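Local structure of methyltransferase (Pyrococcus horikoshii, 1IXK) at residues G15-K18 with L19-D22; S178-I181 with G182-N185; S288-I291 with K292-R295. The protein probably transfers a methyl group from S-adenosyl-L-methionine to C5 of cytidine in RNA, perhaps tRNA. One frame throughout, in Å; residues are numbered along the deposited sequence.

Interaction 1. Residues G15-K18 with L19-D22; sequences GYSK and LFAD
Ser17 and Phe20 meet in an N-terminal helix cap, at the short turn that leads from helix 5-13 into helix 18-28 in the N-terminal part of the chain. Helix 5-13 ends in a Schellman motif at Gly15, whose phi is positive, and Ser17 holds the N-cap position of the next helix. Its side-chain oxygen OG lies between the backbone N and the carbonyl carbon (chi1 65°), which turns it back over the first turn to accept from the amide of Phe20; Phe20 N and Ser17 OG are 3.2 Å apart and the bond is almost straight, at 173° on the hydrogen. Ala21 N binds Ser17 O at 3.0 Å and, one residue on, Asp22 N binds Lys18 O at 2.9 Å, the first i to i+4 bonds of the helix. Ser17 OG also lies 3.8 Å from Phe20 CD2, obliquely to the ring. Before the cap, Tyr16 brings CD1 within 4.3 Å of Phe20 CB, a loose apolar touch; the ring of Tyr16 also meets that of Tyr24, the two planes roughly perpendicular. Ala21 faces Leu8 and Leu11 of helix 5-13, joining the two helices. On the outer side the extended chain of Lys18 crosses Asp22, with CG 3.5 Å from Asp22 OD2, while Lys18 NZ stays 5.2 Å from that oxygen. The serine thus satisfies a first-turn amide that has no preceding helical carbonyl, and the lysine and aspartate probably attract one another through space without forming a salt bridge.

Interaction 2. Residues S178-I181 with G182-N185; sequences SLHI and GELN
His180 O receives the amide of Glu183 in the shortest polar bond between residues 178-181 and 182-185, with Glu183 N at 2.9 Å from His180 O. One residue later the pattern recurs: Leu184 N binds Ile181 O at 3.2 Å. Both bonds span three residues, and Ile181 N to Ser178 O continues the series backward. On the outer side His180 and Glu183 run alongside each other and point the same way, with the imidazole and carboxylate planes 44° apart. Glu183 holds CG beside its own backbone N (chi1 -73°) and extends beyond it, which carries OE1 back to 3.3 Å from His180 ND1 and 3.6 Å from His180 CB. Leu184 takes the inner side. Its CD1 branch folds back over the turn, 3.2 Å from Ile181 O and 3.5 Å from His180 O, so a methyl group lies against two carbonyl oxygens already used by amides. The same leucine packs on Tyr147 and Phe149 of strand 145-149, and Ile181 reaches both Phe149 and Val235 of helix 215-235. At the far end Asn185 ND2 makes a weak bond to Gly182 O. Successive i to i+3 bonds of this kind define a 3-10 helix, here a short one between strands 171-174 and 188-194 of the Rossmann-like methyltransferase domain, with its apolar side laid against strand 145-149 of the central sheet and helix 215-235, and its polar side turned outward.

Interaction 3. Residues S288-I291 with K292-R295; sequences SEEI and KNAR
The side chain of Lys292 crosses that of Glu289 obliquely, its carbons from CB to CE meeting atoms of the glutamate in turn. Its CB is 3.4 Å from Glu289 O, the carbonyl oxygen that also accepts the lysine's own backbone amide, and CG runs past the same oxygen. CD then meets the carboxylate, 3.5 Å from Glu289 OE2, and CE comes 3.7 Å from Glu289 OE1. At the tip, Lys292 NZ remains 4.1 Å from Glu289 OE2, beyond a salt bridge, which leaves at most a longer-range electrostatic pull. The glutamate helps by bending at chi2 (72°), which swings its carboxylate back beside the lysine methylenes. These residues form a short 3-10 helix between strands 276-277 and 295-297, at the edge of the methyltransferase domain's mixed sheet, and the backbone bonds join residues three apart. Glu290 O is gripped twice by a single residue: Asn293 N approaches at 3.0 Å from above the carbonyl plane, while Asn293 ND2, also 3.0 Å from Glu290 O, comes in the plane on a lone pair. Asn293 keeps CG beside its backbone N (chi1 -83°), which folds the amide back toward that oxygen. The carboxylate of Glu290 goes elsewhere, with OE2 accepting from Leu269 N of strand 267-270. Ile291 points to the interior and packs on Ile258 and Leu262 of helix 255-264. The last of the series is the bond from Ala294 N to Ile291 O at 2.8 Å, and Ala294 CB lies against Phe308 and Ala310 of strand 307-314 where the chain enters its next strand.

In the fold
The three contacts are separate local turns in series along the chain. Interaction 1 belongs to the N-terminal family region, its centre about 39 Å from that of interaction 2 and about 27 Å from that of interaction 3. Interactions 2 and 3 share the methyltransferase region and both flank its mixed sheet, yet their nearest atoms are about 21 Å apart. Interaction 2 stands at some distance from the predicted S-adenosyl-L-methionine site: the side chain of Ile181 is about 11 Å from those of Asp194 and Pro129, too far to touch them, though Ser178 OG bonds Met125 O, just before the predicted binding loop 126-132. Interactions 1 and 3 lie away from the annotated sites.

Interaction 1. Residues G15-K18 with L19-D22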
loop_
_atom_site.group_PDB
_atom_site.type_symbol
_atom_site.label_atom_id
_atom_site.label_comp_id
_atom_site.label_asym_id
_atom_site.label_seq_id
_atom_site.Cartn_x
_atom_site.Cartn_y
_atom_site.Cartn_z
ATOM N N GLY A 15 -9.757 13.717 18.720
ATOM C CA GLY A 15 -9.800 14.648 17.608
ATOM C C GLY A 15 -10.837 14.355 16.542
ATOM O O GLY A 15 -10.898 15.044 15.524
ATOM N N TYR A 16 -11.661 13.340 16.767
ATOM C CA TYR A 16 -12.685 12.978 15.797
ATOM C C TYR A 16 -13.941 13.827 15.919
ATOM O O TYR A 16 -14.312 14.256 17.014
ATOM C CB TYR A 16 -13.070 11.511 15.971
ATOM C CG TYR A 16 -11.980 10.537 15.612
ATOM C CD1 TYR A 16 -11.652 10.290 14.280
ATOM C CD2 TYR A 16 -11.306 9.824 16.601
ATOM C CE1 TYR A 16 -10.690 9.350 13.941
ATOM C CE2 TYR A 16 -10.341 8.882 16.273
ATOM C CZ TYR A 16 -10.045 8.648 14.942
ATOM O OH TYR A 16 -9.132 7.682 14.608
ATOM N N SER A 17 -14.591 14.075 14.788
ATOM C CA SER A 17 -15.832 14.835 14.787
ATOM C C SER A 17 -16.903 13.820 15.178
ATOM O O SER A 17 -16.675 12.613 15.083
ATOM C CB SER A 17 -16.125 15.386 13.388
ATOM O OG SER A 17 -16.373 14.335 12.468
ATOM N N LYS A 18 -18.063 14.292 15.619
ATOM C CA LYS A 18 -19.118 13.363 15.997
ATOM C C LYS A 18 -19.531 12.508 14.802
ATOM O O LYS A 18 -19.916 11.351 14.962
ATOM C CB LYS A 18 -20.339 14.109 16.542
ATOM C CG LYS A 18 -21.444 13.166 16.997
ATOM C CD LYS A 18 -22.534 13.874 17.775
ATOM C CE LYS A 18 -23.516 12.859 18.340
ATOM N NZ LYS A 18 -24.494 13.473 19.283
ATOM N N LEU A 19 -19.448 13.081 13.606
ATOM C CA LEU A 19 -19.814 12.355 12.392
ATOM C C LEU A 19 -18.922 11.132 12.192
ATOM O O LEU A 19 -19.418 10.019 12.006
ATOM C CB LEU A 19 -19.705 13.274 11.170
ATOM C CG LEU A 19 -19.919 12.618 9.800
ATOM C CD1 LEU A 19 -21.277 11.920 9.750
ATOM C CD2 LEU A 19 -19.818 13.678 8.716
ATOM N N PHE A 20 -17.607 11.342 12.225
ATOM C CA PHE A 20 -16.668 10.243 12.044
ATOM C C PHE A 20 -16.751 9.249 13.189
ATOM O O PHE A 20 -16.592 8.047 12.985
ATOM C CB PHE A 20 -15.233 10.763 11.913
ATOM C CG PHE A 20 -14.905 11.323 10.550
ATOM C CD1 PHE A 20 -13.586 11.375 10.111
ATOM C CD2 PHE A 20 -15.907 11.803 9.712
ATOM C CE1 PHE A 20 -13.268 11.899 8.858
ATOM C CE2 PHE A 20 -15.601 12.331 8.458
ATOM C CZ PHE A 20 -14.280 12.377 8.030
ATOM N N ALA A 21 -17.002 9.745 14.396
ATOM C CA ALA A 21 -17.125 8.863 15.550
ATOM C C ALA A 21 -18.330 7.946 15.343
ATOM O O ALA A 21 -18.256 6.745 15.597
ATOM C CB ALA A 21 -17.295 9.680 16.828
ATOM N N ASP A 22 -19.442 8.518 14.883
ATOM C CA ASP A 22 -20.648 7.732 14.642
ATOM C C ASP A 22 -20.415 6.752 13.496
ATOM O O ASP A 22 -20.876 5.616 13.543
ATOM C CB ASP A 22 -21.840 8.640 14.319
ATOM C CG ASP A 22 -22.387 9.359 15.551
ATOM O OD1 ASP A 22 -22.280 8.807 16.667
ATOM O OD2 ASP A 22 -22.941 10.467 15.400
#

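Interaction 2. Residues S178-I181 with G182-N185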
loop_
_atom_site.group_PDB
_atom_site.type_symbol
_atom_site.label_atom_id
_atom_site.label_comp_id
_atom_site.label_asym_id
_atom_site.label_seq_id
_atom_site.Cartn_x
_atom_site.Cartn_y
_atom_site.Cartn_z
ATOM N N SER A 178 0.330 10.158 -13.328
ATOM C CA SER A 178 0.028 8.832 -13.857
ATOM C C SER A 178 -1.298 8.819 -14.617
ATOM O O SER A 178 -1.609 7.858 -15.318
ATOM C CB SER A 178 0.000 7.791 -12.732
ATOM O OG SER A 178 -0.944 8.129 -11.736
ATOM N N LEU A 179 -2.081 9.886 -14.478
ATOM C CA LEU A 179 -3.356 9.967 -15.182
ATOM C C LEU A 179 -3.146 10.056 -16.693
ATOM O O LEU A 179 -4.067 9.807 -17.467
ATOM C CB LEU A 179 -4.168 11.172 -14.697
ATOM C CG LEU A 179 -4.872 11.012 -13.345
ATOM C CD1 LEU A 179 -5.545 12.319 -12.955
ATOM C CD2 LEU A 179 -5.899 9.899 -13.430
ATOM N N HIS A 180 -1.926 10.400 -17.106
ATOM C CA HIS A 180 -1.586 10.513 -18.524
ATOM C C HIS A 180 -1.011 9.204 -19.056
ATOM O O HIS A 180 -0.522 9.146 -20.185
ATOM C CB HIS A 180 -0.545 11.621 -18.735
ATOM C CG HIS A 180 -1.012 12.981 -18.324
ATOM N ND1 HIS A 180 -2.014 13.657 -18.986
ATOM C CD2 HIS A 180 -0.612 13.794 -17.317
ATOM C CE1 HIS A 180 -2.211 14.827 -18.403
ATOM N NE2 HIS A 180 -1.373 14.934 -17.388
ATOM N N ILE A 181 -1.067 8.155 -18.245
ATOM C CA ILE A 181 -0.517 6.863 -18.638
ATOM C C ILE A 181 -1.038 6.391 -19.999
ATOM O O ILE A 181 -0.311 5.761 -20.765
ATOM C CB ILE A 181 -0.793 5.799 -17.543
ATOM C CG1 ILE A 181 0.048 4.547 -17.804
ATOM C CG2 ILE A 181 -2.280 5.468 -17.492
ATOM C CD1 ILE A 181 0.097 3.590 -16.621
ATOM N N GLY A 182 -2.285 6.725 -20.318
ATOM C CA GLY A 182 -2.848 6.320 -21.594
ATOM C C GLY A 182 -2.153 6.902 -22.816
ATOM O O GLY A 182 -2.222 6.331 -23.905
ATOM N N GLU A 183 -1.475 8.035 -22.651
ATOM C CA GLU A 183 -0.794 8.666 -23.776
ATOM C C GLU A 183 0.469 7.936 -24.211
ATOM O O GLU A 183 1.054 8.260 -25.243
ATOM C CB GLU A 183 -0.474 10.127 -23.445
ATOM C CG GLU A 183 -1.705 11.025 -23.451
ATOM C CD GLU A 183 -1.373 12.484 -23.207
ATOM O OE1 GLU A 183 -1.019 12.835 -22.060
ATOM O OE2 GLU A 183 -1.462 13.279 -24.165
ATOM N N LEU A 184 0.885 6.948 -23.427
ATOM C CA LEU A 184 2.074 6.168 -23.747
ATOM C C LEU A 184 1.760 5.111 -24.802
ATOM O O LEU A 184 2.664 4.578 -25.448
ATOM C CB LEU A 184 2.609 5.472 -22.495
ATOM C CG LEU A 184 3.340 6.269 -21.408
ATOM C CD1 LEU A 184 2.452 7.364 -20.845
ATOM C CD2 LEU A 184 3.760 5.309 -20.310
ATOM N N ASN A 185 0.475 4.812 -24.972
ATOM C CA ASN A 185 0.042 3.799 -25.931
ATOM C C ASN A 185 0.726 2.468 -25.645
ATOM O O ASN A 185 1.082 1.728 -26.559
ATOM C CB ASN A 185 0.346 4.245 -27.365
ATOM C CG ASN A 185 -0.656 5.255 -27.885
ATOM O OD1 ASN A 185 -0.522 5.766 -28.994
ATOM N ND2 ASN A 185 -1.674 5.542 -27.084
#

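Interaction 3. Residues S288-I291 with K292-R295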
loop_
_atom_site.group_PDB
_atom_site.type_symbol
_atom_site.label_atom_id
_atom_site.label_comp_id
_atom_site.label_asym_id
_atom_site.label_seq_id
_atom_site.Cartn_x
_atom_site.Cartn_y
_atom_site.Cartn_z
ATOM N N SER A 288 -21.214 -6.753 -3.043
ATOM C CA SER A 288 -21.006 -8.091 -3.588
ATOM C C SER A 288 -20.156 -8.937 -2.645
ATOM O O SER A 288 -19.171 -8.456 -2.086
ATOM C CB SER A 288 -20.316 -8.003 -4.947
ATOM O OG SER A 288 -21.068 -7.204 -5.846
ATOM N N GLU A 289 -20.545 -10.197 -2.470
ATOM C CA GLU A 289 -19.803 -11.114 -1.614
ATOM C C GLU A 289 -18.371 -11.212 -2.139
ATOM O O GLU A 289 -17.439 -11.471 -1.382
ATOM C CB GLU A 289 -20.468 -12.498 -1.627
ATOM C CG GLU A 289 -19.720 -13.596 -0.869
ATOM C CD GLU A 289 -19.774 -13.454 0.647
ATOM O OE1 GLU A 289 -20.466 -12.548 1.153
ATOM O OE2 GLU A 289 -19.122 -14.266 1.339
ATOM N N GLU A 290 -18.207 -10.996 -3.439
ATOM C CA GLU A 290 -16.894 -11.053 -4.078
ATOM C C GLU A 290 -15.892 -10.091 -3.423
ATOM O O GLU A 290 -14.680 -10.325 -3.446
ATOM C CB GLU A 290 -17.046 -10.752 -5.580
ATOM C CG GLU A 290 -15.758 -10.456 -6.332
ATOM C CD GLU A 290 -15.928 -10.535 -7.851
ATOM O OE1 GLU A 290 -16.980 -10.087 -8.368
ATOM O OE2 GLU A 290 -15.007 -11.042 -8.529
ATOM N N ILE A 291 -16.406 -9.025 -2.823
ATOM C CA ILE A 291 -15.566 -8.035 -2.151
ATOM C C ILE A 291 -14.777 -8.655 -0.994
ATOM O O ILE A 291 -13.758 -8.113 -0.573
ATOM C CB ILE A 291 -16.420 -6.857 -1.618
ATOM C CG1 ILE A 291 -17.062 -6.114 -2.791
ATOM C CG2 ILE A 291 -15.559 -5.885 -0.815
ATOM C CD1 ILE A 291 -16.066 -5.460 -3.711
ATOM N N LYS A 292 -15.237 -9.793 -0.474
ATOM C CA LYS A 292 -14.507 -10.432 0.618
ATOM C C LYS A 292 -13.130 -10.932 0.176
ATOM O O LYS A 292 -12.324 -11.358 1.006
ATOM C CB LYS A 292 -15.320 -11.577 1.235
ATOM C CG LYS A 292 -16.517 -11.071 2.016
ATOM C CD LYS A 292 -16.999 -12.055 3.060
ATOM C CE LYS A 292 -18.157 -11.464 3.855
ATOM N NZ LYS A 292 -18.601 -12.380 4.940
ATOM N N ASN A 293 -12.864 -10.877 -1.127
ATOM C CA ASN A 293 -11.557 -11.268 -1.660
ATOM C C ASN A 293 -10.573 -10.147 -1.317
ATOM O O ASN A 293 -9.360 -10.365 -1.228
ATOM C CB ASN A 293 -11.616 -11.455 -3.181
ATOM C CG ASN A 293 -12.129 -12.829 -3.585
ATOM O OD1 ASN A 293 -11.470 -13.837 -3.351
ATOM N ND2 ASN A 293 -13.310 -12.870 -4.191
ATOM N N ALA A 294 -11.113 -8.943 -1.131
ATOM C CA ALA A 294 -10.312 -7.775 -0.764
ATOM C C ALA A 294 -9.985 -7.895 0.723
ATOM O O ALA A 294 -10.705 -8.567 1.461
ATOM C CB ALA A 294 -11.096 -6.494 -1.032
ATOM N N ARG A 295 -8.916 -7.236 1.165
ATOM C CA ARG A 295 -8.487 -7.327 2.558
ATOM C C ARG A 295 -8.263 -5.978 3.223
ATOM O O ARG A 295 -8.074 -4.966 2.559
ATOM C CB ARG A 295 -7.172 -8.112 2.655
ATOM C CG ARG A 295 -7.087 -9.329 1.749
ATOM C CD ARG A 295 -8.223 -10.292 2.003
ATOM N NE ARG A 295 -8.147 -10.920 3.317
ATOM C CZ ARG A 295 -9.079 -11.736 3.801
ATOM N NH1 ARG A 295 -10.151 -12.015 3.079
ATOM N NH2 ARG A 295 -8.940 -12.273 5.005
#